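Local structure of hydrogenase maturation factor (Thermoanaerobacter tengcongensis, 3VTH) at residues A[245-248]-A[249-252]; A[337-340]-A[341-345]; A[344-347]-A[348-351]; A[430-433]-A[434-437]; A[613-616]-A[617-621]. The protein probably transfers the carbamoyl group of carbamoyl phosphate, with ATP consumed, to the C-terminal cysteine of HypE during maturation of [NiFe]-hydrogenases. All coordinates share one frame; numbering follows the deposited sequence.

Contact 1: residues A[245-248]-A[249-252]; sequences KKRY and GKPF. With APC (diphosphomethylphosphonic acid adenosyl ester), chain F.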
# COMPACT_ATOMS: atom_id res chain seq x y z
N LYS A 245 20.07 -12.73 2.41
CA LYS A 245 18.62 -12.67 2.55
C LYS A 245 17.91 -13.79 1.75
O LYS A 245 16.79 -14.19 2.09
CB LYS A 245 18.07 -11.28 2.19
CG LYS A 245 16.61 -11.06 2.66
CD LYS A 245 16.08 -9.63 2.44
CE LYS A 245 14.57 -9.59 2.67
NZ LYS A 245 14.00 -8.21 2.57
N LYS A 246 18.59 -14.31 0.73
CA LYS A 246 18.04 -15.32 -0.19
C LYS A 246 16.93 -14.72 -1.06
O LYS A 246 15.95 -15.38 -1.40
CB LYS A 246 17.57 -16.59 0.57
CG LYS A 246 18.71 -17.39 1.21
CD LYS A 246 18.27 -18.08 2.50
CE LYS A 246 19.47 -18.65 3.28
NZ LYS A 246 19.88 -19.99 2.78
N ARG A 247 17.10 -13.44 -1.40
CA ARG A 247 16.15 -12.68 -2.22
C ARG A 247 16.85 -12.34 -3.53
O ARG A 247 17.56 -11.33 -3.63
CB ARG A 247 15.79 -11.39 -1.47
CG ARG A 247 14.70 -10.52 -2.08
CD ARG A 247 14.52 -9.32 -1.15
NE ARG A 247 13.56 -8.34 -1.63
CZ ARG A 247 13.77 -7.50 -2.64
NH1 ARG A 247 14.91 -7.54 -3.31
NH2 ARG A 247 12.84 -6.63 -2.98
N TYR A 248 16.66 -13.19 -4.54
CA TYR A 248 17.52 -13.15 -5.72
C TYR A 248 17.00 -12.39 -6.93
O TYR A 248 17.79 -11.99 -7.81
CB TYR A 248 17.92 -14.56 -6.15
CG TYR A 248 19.07 -15.13 -5.35
CD1 TYR A 248 20.39 -14.69 -5.57
CD2 TYR A 248 18.86 -16.13 -4.40
CE1 TYR A 248 21.46 -15.23 -4.84
CE2 TYR A 248 19.92 -16.68 -3.67
CZ TYR A 248 21.21 -16.23 -3.90
OH TYR A 248 22.26 -16.78 -3.19
N GLY A 249 15.68 -12.20 -7.01
CA GLY A 249 15.08 -11.60 -8.20
C GLY A 249 14.36 -10.28 -7.99
O GLY A 249 14.47 -9.38 -8.83
N LYS A 250 13.61 -10.17 -6.90
CA LYS A 250 12.80 -8.99 -6.64
C LYS A 250 13.71 -7.75 -6.55
O LYS A 250 14.74 -7.80 -5.88
CB LYS A 250 12.02 -9.12 -5.33
CG LYS A 250 10.76 -10.00 -5.38
CD LYS A 250 9.96 -9.77 -4.08
CE LYS A 250 8.70 -10.64 -3.99
NZ LYS A 250 8.08 -10.54 -2.63
N PRO A 251 13.32 -6.65 -7.23
CA PRO A 251 14.12 -5.42 -7.20
C PRO A 251 14.20 -4.81 -5.79
O PRO A 251 13.24 -4.92 -5.02
CB PRO A 251 13.34 -4.46 -8.11
CG PRO A 251 11.90 -4.98 -8.05
CD PRO A 251 12.05 -6.48 -7.95
N PHE A 252 15.33 -4.18 -5.49
CA PHE A 252 15.51 -3.43 -4.26
C PHE A 252 15.13 -1.97 -4.44
O PHE A 252 15.55 -1.33 -5.43
CB PHE A 252 16.97 -3.44 -3.82
CG PHE A 252 17.44 -4.74 -3.23
CD1 PHE A 252 16.68 -5.43 -2.28
CD2 PHE A 252 18.68 -5.25 -3.58
CE1 PHE A 252 17.15 -6.62 -1.71
CE2 PHE A 252 19.16 -6.44 -3.01
CZ PHE A 252 18.39 -7.12 -2.10
PG APC F . 10.76 -10.19 1.33
O1G APC F . 11.10 -9.12 2.34
O2G APC F . 11.93 -10.54 0.45
O3G APC F . 10.07 -11.39 1.91
PB APC F . 9.38 -8.09 -0.09
O1B APC F . 8.76 -7.44 1.11
O2B APC F . 8.50 -8.13 -1.33
O3B APC F . 9.65 -9.63 0.29
PA APC F . 11.37 -5.66 0.13
O1A APC F . 12.70 -5.26 -0.47
O2A APC F . 11.27 -5.55 1.61
C3A APC F . 11.01 -7.36 -0.47
O5' APC F . 10.18 -4.74 -0.44
C5' APC F . 10.34 -3.78 -1.49
C4' APC F . 9.15 -3.90 -2.43
O4' APC F . 9.28 -2.85 -3.40
C3' APC F . 9.18 -5.23 -3.19
O3' APC F . 7.86 -5.81 -3.31
C2' APC F . 9.66 -4.84 -4.57
O2' APC F . 9.25 -5.78 -5.59
C1' APC F . 9.13 -3.41 -4.70
N9 APC F . 9.99 -2.74 -5.67
C8 APC F . 11.26 -2.28 -5.49
N7 APC F . 11.74 -1.77 -6.65
C5 APC F . 10.77 -1.91 -7.58
C6 APC F . 10.61 -1.59 -9.02
N6 APC F . 11.60 -1.00 -9.71
N1 APC F . 9.44 -1.91 -9.61
C2 APC F . 8.43 -2.49 -8.93
N3 APC F . 8.49 -2.82 -7.63
C4 APC F . 9.62 -2.55 -6.93
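The Arg247 guanidinium has Lys250 CB over one face, 3.5 Å from NH2, and the nucleotide oxygen O1A of APC over the opposite face together with CD1 of the Phe252 ring. At its edge, in the guanidinium plane, sits the carbonyl of Pro251: NH2 donates to Pro251 O over 2.7 Å with an almost straight N-H...O angle of 179°, although it reaches that oxygen from above the carbonyl plane. The ring of Phe252 runs nearly parallel to the guanidinium, the planes 10° apart, and has APC O1A at its edge. An extended chain, CG anti to the backbone N (chi1 -174°), brings the guanidinium alongside Lys250 and Phe252. The two lysines grip the phosphates: Lys245 NZ donates to O1G of APC at 3.0 Å, and Lys250 NZ to O2B of APC at 2.8 Å, with a weak second bond to O3B. Pro251 CG lies 3.3 Å from C5 of the adenine. Thr328 and Ser329 also hold Lys245 NZ. Three cationic side chains thus gather round one triphosphate analogue, and would be expected to offset much of its negative charge in this YrdC-like (telomere recombination family) domain.

Contact 2: residues A[337-340]-A[341-345]; sequences ICKD and NEEAL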
# COMPACT_ATOMS: atom_id res chain seq x y z
N ILE A 337 8.61 -8.52 8.50
CA ILE A 337 9.63 -7.59 8.99
C ILE A 337 9.82 -7.66 10.52
O ILE A 337 8.83 -7.70 11.27
CB ILE A 337 9.29 -6.13 8.52
CG1 ILE A 337 10.42 -5.14 8.82
CG2 ILE A 337 7.90 -5.63 9.09
CD1 ILE A 337 10.15 -3.72 8.20
N CYS A 338 11.07 -7.74 10.97
CA CYS A 338 11.39 -7.76 12.40
C CYS A 338 11.05 -6.41 13.02
O CYS A 338 11.28 -5.38 12.40
CB CYS A 338 12.89 -8.00 12.62
SG CYS A 338 13.42 -9.66 12.24
N LYS A 339 10.52 -6.42 14.23
CA LYS A 339 10.18 -5.17 14.91
C LYS A 339 10.86 -4.95 16.26
O LYS A 339 10.92 -3.83 16.75
CB LYS A 339 8.66 -5.02 15.06
CG LYS A 339 8.03 -5.87 16.15
CD LYS A 339 6.67 -5.29 16.51
CE LYS A 339 6.06 -5.95 17.72
NZ LYS A 339 6.76 -5.49 18.95
N ASP A 340 11.39 -6.01 16.87
CA ASP A 340 12.03 -5.94 18.19
C ASP A 340 13.55 -6.11 18.09
O ASP A 340 14.02 -6.89 17.24
CB ASP A 340 11.47 -7.06 19.07
CG ASP A 340 9.99 -6.89 19.38
OD1 ASP A 340 9.48 -5.75 19.26
OD2 ASP A 340 9.35 -7.90 19.75
N ASN A 341 14.30 -5.44 18.96
CA ASN A 341 15.76 -5.59 18.98
C ASN A 341 16.20 -7.05 19.07
O ASN A 341 17.02 -7.52 18.25
CB ASN A 341 16.37 -4.77 20.13
CG ASN A 341 16.17 -3.26 19.94
OD1 ASN A 341 16.22 -2.75 18.83
ND2 ASN A 341 15.96 -2.55 21.04
N GLU A 342 15.65 -7.78 20.04
CA GLU A 342 16.04 -9.18 20.26
C GLU A 342 15.77 -10.05 19.04
O GLU A 342 16.59 -10.89 18.68
CB GLU A 342 15.32 -9.78 21.46
CG GLU A 342 15.86 -9.34 22.78
CD GLU A 342 14.87 -9.54 23.91
OE1 GLU A 342 13.91 -8.75 24.01
OE2 GLU A 342 15.05 -10.48 24.71
N GLU A 343 14.60 -9.84 18.43
CA GLU A 343 14.14 -10.54 17.24
C GLU A 343 15.12 -10.31 16.09
O GLU A 343 15.55 -11.27 15.42
CB GLU A 343 12.73 -10.05 16.88
CG GLU A 343 12.13 -10.59 15.60
CD GLU A 343 10.75 -9.99 15.25
OE1 GLU A 343 10.39 -8.87 15.72
OE2 GLU A 343 10.04 -10.65 14.46
N ALA A 344 15.48 -9.05 15.88
CA ALA A 344 16.39 -8.67 14.79
C ALA A 344 17.78 -9.30 14.94
O ALA A 344 18.32 -9.87 14.00
CB ALA A 344 16.49 -7.15 14.68
N LEU A 345 18.35 -9.21 16.14
CA LEU A 345 19.67 -9.77 16.40
C LEU A 345 19.73 -11.29 16.20
O LEU A 345 20.75 -11.83 15.76
CB LEU A 345 20.12 -9.41 17.81
CG LEU A 345 20.50 -7.95 18.08
CD1 LEU A 345 20.48 -7.70 19.58
CD2 LEU A 345 21.88 -7.60 17.49
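Glu343 reaches back from the first turn of the helix and crosses both Lys339 and Asp340 obliquely, its extended chain laid alongside Cys338, where SG touches Glu343 CG at 3.7 Å. With CG anti to the backbone N (chi1 176°), the carboxylate is carried to the backbone of Lys339 and Asp340 and OE1 collects two backbone N-H groups. Lys339 N donates to OE1 over 2.9 Å, from above the carboxylate plane, while Asp340 N meets the same atom on the anti side at 3.2 Å. In one of two conformers, the Asp340 carboxylate is turned 56° against that of Glu343, and its OD1 is taken by Lys339 NZ in a salt bridge of 2.7 Å. Were Glu343 replaced by alanine, the amides of Lys339 and Asp340 would probably lose their shared acceptor, and the loop before the helix would be less firmly held. Asp340 O receives Ala344 N at 2.9 Å. Elsewhere, Asn341 ND2 is held by Asn358 O. A glutamate at the third helical position bonding back to the N-cap amide is half of a capping box; here the Asp340 side chain makes no capping bond, so helix 341-347 starts with that half alone, in the YrdC-like domain.

Contact 3: residues A[344-347]-A[348-351]; sequences ALEK and LKDI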
# COMPACT_ATOMS: atom_id res chain seq x y z
N ALA A 344 15.48 -9.05 15.88
CA ALA A 344 16.39 -8.67 14.79
C ALA A 344 17.78 -9.30 14.94
O ALA A 344 18.32 -9.87 14.00
CB ALA A 344 16.49 -7.15 14.68
N LEU A 345 18.35 -9.21 16.14
CA LEU A 345 19.67 -9.77 16.40
C LEU A 345 19.73 -11.29 16.20
O LEU A 345 20.75 -11.83 15.76
CB LEU A 345 20.12 -9.41 17.81
CG LEU A 345 20.50 -7.95 18.08
CD1 LEU A 345 20.48 -7.70 19.58
CD2 LEU A 345 21.88 -7.60 17.49
N GLU A 346 18.64 -11.97 16.51
CA GLU A 346 18.56 -13.41 16.33
C GLU A 346 18.28 -13.79 14.87
O GLU A 346 19.01 -14.58 14.29
CB GLU A 346 17.54 -14.03 17.29
CG GLU A 346 17.43 -15.57 17.27
CD GLU A 346 18.74 -16.29 17.58
OE1 GLU A 346 18.98 -17.37 16.98
OE2 GLU A 346 19.54 -15.81 18.43
N LYS A 347 17.23 -13.22 14.28
CA LYS A 347 16.82 -13.58 12.91
C LYS A 347 17.75 -13.07 11.81
O LYS A 347 17.86 -13.69 10.76
CB LYS A 347 15.37 -13.16 12.64
CG LYS A 347 14.37 -14.00 13.45
CD LYS A 347 12.93 -13.60 13.21
CE LYS A 347 11.99 -14.45 14.08
NZ LYS A 347 10.59 -13.91 14.03
N LEU A 348 18.43 -11.95 12.07
CA LEU A 348 19.31 -11.35 11.07
C LEU A 348 20.80 -11.60 11.34
O LEU A 348 21.66 -10.94 10.75
CB LEU A 348 19.01 -9.84 10.95
CG LEU A 348 17.53 -9.47 10.78
CD1 LEU A 348 17.34 -7.96 10.63
CD2 LEU A 348 16.89 -10.21 9.60
N LYS A 349 21.09 -12.57 12.20
CA LYS A 349 22.46 -12.75 12.68
C LYS A 349 23.42 -13.23 11.58
O LYS A 349 24.61 -12.97 11.65
CB LYS A 349 22.51 -13.70 13.87
CG LYS A 349 22.12 -15.13 13.56
CD LYS A 349 22.15 -15.97 14.81
CE LYS A 349 21.61 -17.35 14.51
NZ LYS A 349 22.19 -18.33 15.44
N ASP A 350 22.88 -13.92 10.58
CA ASP A 350 23.71 -14.39 9.47
C ASP A 350 23.48 -13.53 8.23
O ASP A 350 23.90 -13.87 7.13
CB ASP A 350 23.45 -15.87 9.16
CG ASP A 350 23.86 -16.81 10.30
OD1 ASP A 350 24.90 -16.57 10.96
OD2 ASP A 350 23.14 -17.81 10.52
N ILE A 351 22.81 -12.39 8.43
CA ILE A 351 22.49 -11.50 7.33
C ILE A 351 23.17 -10.15 7.51
O ILE A 351 24.01 -9.76 6.70
CB ILE A 351 20.96 -11.33 7.15
CG1 ILE A 351 20.28 -12.71 6.98
CG2 ILE A 351 20.66 -10.42 5.97
CD1 ILE A 351 18.76 -12.65 6.90
O HOH W 1 20.18 -14.88 9.95
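Helix 341-347 gives out here with a last i to i+4 bond, Leu348 N to Ala344 O at 2.8 Å and a bent N-H...O angle of 148°, after which Leu348 leaves helical backbone angles. The chain then turns on itself, Ile351 N donating to Leu348 O over 3.0 Å. A water spans the bend, giving a hydrogen to Lys347 O at 2.7 Å and accepting one from Asp350 N at 2.9 Å, so the water gives Lys347 O, in the last helical turn, a donor and ties it to the amide of Asp350.

Leu348 folds back against that turn: CB and CG lie close beside Ala344 O, CG at 3.3 Å, and CD1 meets the Ala344 methyl CB at 4.2 Å. Its CD2 branch lies instead next to the carbonyl of Lys347. Replacing Leu348 with a serine would probably open a gap beside Ala344 and cost the helix end its apolar cover. On the outer side Lys349 and Glu346 run side by side in the same direction. Lys349 has CG between its backbone N and carbonyl carbon (chi1 67°), which lays the chain over Glu346 O, with CG 3.2 Å from that oxygen. At the far end Glu346 OE1 and Lys349 NZ form a long salt bridge of 3.7 Å, a loose pairing on an exposed surface.

Around this corner, Ala344 rests on Phe226 and Ile351 on Leu228, both of strand 226-229, while Leu345 and Leu348 pack on Phe355 of strand 354-358, the strand that the loop leads into.

Contact 4: residues A[430-433]-A[434-437]; sequences LDNE and KAFN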
# COMPACT_ATOMS: atom_id res chain seq x y z
N LEU A 430 0.17 -14.74 2.33
CA LEU A 430 -0.21 -15.65 3.41
C LEU A 430 0.13 -17.08 3.05
O LEU A 430 -0.75 -17.88 2.78
CB LEU A 430 -1.70 -15.55 3.74
CG LEU A 430 -2.15 -14.29 4.44
CD1 LEU A 430 -3.49 -14.54 5.13
CD2 LEU A 430 -1.10 -13.85 5.47
N ASP A 431 1.41 -17.39 3.11
CA ASP A 431 2.02 -18.52 2.41
C ASP A 431 2.63 -19.48 3.42
O ASP A 431 3.03 -20.59 3.07
CB ASP A 431 3.13 -17.96 1.53
CG ASP A 431 3.40 -18.80 0.30
OD1 ASP A 431 4.40 -18.49 -0.40
OD2 ASP A 431 2.64 -19.76 0.03
N ASN A 432 2.73 -19.05 4.67
CA ASN A 432 3.41 -19.84 5.69
C ASN A 432 2.90 -19.46 7.07
O ASN A 432 2.18 -18.46 7.23
CB ASN A 432 4.92 -19.63 5.60
CG ASN A 432 5.31 -18.16 5.63
OD1 ASN A 432 5.43 -17.52 4.59
ND2 ASN A 432 5.48 -17.61 6.82
N GLU A 433 3.32 -20.26 8.05
CA GLU A 433 2.87 -20.17 9.43
C GLU A 433 3.23 -18.83 10.09
O GLU A 433 2.44 -18.31 10.88
CB GLU A 433 3.50 -21.32 10.22
CG GLU A 433 2.79 -21.67 11.52
CD GLU A 433 3.40 -22.87 12.22
OE1 GLU A 433 4.03 -23.71 11.54
OE2 GLU A 433 3.25 -22.98 13.45
N LYS A 434 4.40 -18.30 9.77
CA LYS A 434 4.88 -17.06 10.39
C LYS A 434 4.09 -15.87 9.87
O LYS A 434 3.74 -14.98 10.63
CB LYS A 434 6.37 -16.86 10.12
CG LYS A 434 7.26 -17.59 11.08
CD LYS A 434 8.64 -17.72 10.50
CE LYS A 434 8.92 -19.13 10.03
NZ LYS A 434 9.31 -19.97 11.19
N ALA A 435 3.81 -15.87 8.57
CA ALA A 435 2.97 -14.85 7.96
C ALA A 435 1.55 -14.92 8.53
O ALA A 435 0.95 -13.90 8.87
CB ALA A 435 2.96 -15.02 6.47
N PHE A 436 1.04 -16.14 8.67
CA PHE A 436 -0.29 -16.35 9.20
C PHE A 436 -0.43 -15.91 10.65
O PHE A 436 -1.41 -15.26 11.01
CB PHE A 436 -0.73 -17.81 9.05
CG PHE A 436 -2.18 -18.05 9.37
CD1 PHE A 436 -2.55 -18.70 10.54
CD2 PHE A 436 -3.19 -17.59 8.51
CE1 PHE A 436 -3.90 -18.92 10.85
CE2 PHE A 436 -4.54 -17.79 8.82
CZ PHE A 436 -4.89 -18.46 9.98
N ASN A 437 0.56 -16.26 11.49
CA ASN A 437 0.54 -15.84 12.90
C ASN A 437 0.49 -14.32 13.04
O ASN A 437 -0.25 -13.80 13.88
CB ASN A 437 1.76 -16.38 13.67
CG ASN A 437 1.70 -17.87 13.89
OD1 ASN A 437 2.71 -18.49 14.25
ND2 ASN A 437 0.53 -18.47 13.68
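With chi1 at 53°, Asn432 holds its CG between the backbone N and the carbonyl carbon, and this folds the side chain forward over the first amides of the helix, with CG 4.0 Å from Ala435 CB. Asn432 is the N-cap residue of helix 433-449, in the Kae1-like part of the protein, and the helix is joined to it through main-chain bonds. Phe436 N donates to Asn432 O at 3.0 Å, and one residue on Asn437 N donates to Glu433 O at 2.8 Å. These are the opening i to i+4 bonds of the helix.

Phe436 has its CG anti to the backbone N (chi1 -171°), which swings the ring away from the loop to meet Leu466 and Tyr470 of helix 466-473; its CB stays behind, near the carbonyl oxygens of Asn432 and Glu433. Across the turn Glu433 and Asn437 point the same way, carboxylate and amide planes standing almost perpendicular, at 89°. They touch lightly, through Glu433 CG. The side chain of Lys434, bent toward its end, leaves in another direction and meets Glu335 and Pro336, residues of the loop that leads into contact 2, so the start of this helix faces the YrdC-like domain.

Leu430 and Ala435, both buried, meet here. Leu430, anchored by a backbone bond with Phe408, sends one methyl branch forward to the first turn, where its CD2 rests 4.3 Å from Ala435 CB and 4.0 Å from Ala435 O.

Contact 5: residues A[613-616]-A[617-621]; sequences EVLF and EGQAA. With AP2 (phosphomethylphosphonic acid adenosyl ester), chain H.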
# COMPACT_ATOMS: atom_id res chain seq x y z
N GLU A 613 12.25 -19.30 -16.98
CA GLU A 613 11.95 -19.52 -15.58
C GLU A 613 12.03 -18.20 -14.82
O GLU A 613 12.85 -17.35 -15.14
CB GLU A 613 12.91 -20.55 -14.97
CG GLU A 613 13.07 -21.82 -15.82
CD GLU A 613 13.84 -22.93 -15.13
OE1 GLU A 613 14.66 -23.58 -15.80
OE2 GLU A 613 13.61 -23.15 -13.91
N VAL A 614 11.17 -18.05 -13.82
CA VAL A 614 11.13 -16.83 -13.01
C VAL A 614 11.33 -17.12 -11.52
O VAL A 614 11.05 -18.23 -11.04
CB VAL A 614 9.82 -16.02 -13.23
CG1 VAL A 614 9.69 -15.57 -14.72
CG2 VAL A 614 8.60 -16.79 -12.77
N LEU A 615 11.83 -16.11 -10.81
CA LEU A 615 12.18 -16.23 -9.40
C LEU A 615 11.03 -15.79 -8.51
O LEU A 615 10.91 -16.22 -7.37
CB LEU A 615 13.46 -15.43 -9.09
CG LEU A 615 14.70 -15.87 -9.89
CD1 LEU A 615 15.94 -14.99 -9.63
CD2 LEU A 615 15.04 -17.34 -9.63
N PHE A 616 10.16 -14.94 -9.06
CA PHE A 616 8.98 -14.47 -8.35
C PHE A 616 7.83 -14.28 -9.32
O PHE A 616 8.03 -14.02 -10.50
CB PHE A 616 9.27 -13.18 -7.56
CG PHE A 616 9.70 -12.00 -8.41
CD1 PHE A 616 11.04 -11.79 -8.70
CD2 PHE A 616 8.76 -11.08 -8.88
CE1 PHE A 616 11.44 -10.70 -9.47
CE2 PHE A 616 9.16 -9.98 -9.66
CZ PHE A 616 10.50 -9.79 -9.95
N GLU A 617 6.61 -14.41 -8.80
CA GLU A 617 5.39 -14.30 -9.59
C GLU A 617 5.31 -12.91 -10.23
O GLU A 617 5.43 -11.90 -9.55
CB GLU A 617 4.19 -14.56 -8.65
CG GLU A 617 2.79 -14.49 -9.28
CD GLU A 617 2.33 -15.80 -9.91
OE1 GLU A 617 2.86 -16.18 -10.99
OE2 GLU A 617 1.42 -16.45 -9.33
N GLY A 618 5.13 -12.86 -11.54
CA GLY A 618 4.96 -11.59 -12.24
C GLY A 618 6.25 -11.03 -12.82
O GLY A 618 6.23 -10.08 -13.58
N GLN A 619 7.39 -11.62 -12.44
CA GLN A 619 8.68 -11.16 -12.92
C GLN A 619 8.72 -11.05 -14.44
O GLN A 619 9.16 -10.04 -14.98
CB GLN A 619 9.82 -12.06 -12.43
CG GLN A 619 11.21 -11.66 -12.96
CD GLN A 619 12.34 -12.50 -12.41
OE1 GLN A 619 13.49 -12.05 -12.34
NE2 GLN A 619 12.03 -13.73 -12.04
N ALA A 620 8.24 -12.09 -15.11
CA ALA A 620 8.30 -12.13 -16.57
C ALA A 620 7.40 -11.04 -17.16
O ALA A 620 7.76 -10.41 -18.13
CB ALA A 620 7.91 -13.51 -17.10
N ALA A 621 6.26 -10.78 -16.53
CA ALA A 621 5.39 -9.71 -17.06
C ALA A 621 6.01 -8.31 -16.90
O ALA A 621 5.88 -7.47 -17.79
CB ALA A 621 3.99 -9.79 -16.44
PB AP2 H . -3.78 -13.01 -8.35
O1B AP2 H . -3.26 -13.13 -9.76
O2B AP2 H . -5.18 -12.50 -8.20
O3B AP2 H . -3.46 -14.22 -7.52
C3A AP2 H . -2.72 -11.71 -7.65
PA AP2 H . -2.95 -10.06 -8.36
O1A AP2 H . -2.12 -9.22 -7.40
O2A AP2 H . -4.37 -9.65 -8.67
O5' AP2 H . -2.21 -10.13 -9.80
C5' AP2 H . -0.80 -10.25 -9.81
C4' AP2 H . -0.44 -10.66 -11.22
O4' AP2 H . -0.60 -9.55 -12.10
C3' AP2 H . 1.02 -11.07 -11.35
O3' AP2 H . 1.22 -12.41 -10.88
C2' AP2 H . 1.20 -10.92 -12.85
O2' AP2 H . 0.68 -12.11 -13.46
C1' AP2 H . 0.33 -9.70 -13.19
N9 AP2 H . 1.24 -8.53 -13.33
C8 AP2 H . 2.01 -7.96 -12.38
N7 AP2 H . 2.77 -6.94 -12.88
C5 AP2 H . 2.48 -6.84 -14.19
C6 AP2 H . 2.91 -5.99 -15.32
N6 AP2 H . 3.82 -5.00 -15.14
N1 AP2 H . 2.37 -6.24 -16.54
C2 AP2 H . 1.44 -7.20 -16.74
N3 AP2 H . 1.01 -8.02 -15.76
C4 AP2 H . 1.49 -7.89 -14.49
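A type II beta turn from Phe616 to Gln619 leads into helix 619-626 and, with Gly618 as N-cap residue, forms one wall of the AP2 nucleotide pocket in the Kae1-like domain. The turn is closed by Gln619 N, which donates to Phe616 O at 3.2 Å from above the carbonyl plane. Gly618, with a positive phi of 95°, takes the third turn position; any side chain would jam against the preceding carbonyl oxygen and crowd C3' of the AP2 ribose.

Phe616 and Gln619 cross at about a right angle. Gln619 CB sits over the centre of the Phe616 ring, 3.5 Å from the centroid and 14° off the normal, a CH-pi contact. The ring is placed there by chi1 of 61°, CG between backbone N and carbonyl carbon, while the Gln619 chain stretches onward past CZ and CE1 until its amide lies beside Leu615 and the backbone of Val614. At the ring's edge, near its plane, comes Glu617 O. Val614 CG1 packs on Ala620 CB at 3.6 Å, an apolar contact between buried residues.

Glu617, Gly618 and Ala621 line the nucleotide. Glu617, bent at chi2, brings CG to within 3.1 Å of O3' of AP2, and Ala621 CB lies 3.5 Å from N3 of the adenine. The charged end of Glu617 has a long, weak ion pair with Arg599.

Helices enclose the rest: Ala620 and Ala621 lean on helix 597-607, Val614 and Ala620 on Ile551 of helix 551-559, while Phe616 and Leu615 face Lys250 and Tyr248.

Overall arrangement
Going along the chain from the N terminus, contact 1 closes the loop between helix 235-245 and strand 254-255, contact 2 opens helix 341-347 and contact 3 ends it, the two sharing Ala344 and Leu345. All three belong to the YrdC-like domain, where contact 3 also packs Ile351 against Lys245 of contact 1. Contact 4 starts helix 433-449 and contact 5 starts helix 619-626, both in Kae1-like parts. The five follow in series, none nested or crossed, with only 2 and 3 overlapping. Phe616 and Leu615 of contact 5 pack on residues 248-250 of contact 1, joining the two domains between the APC and AP2 sites.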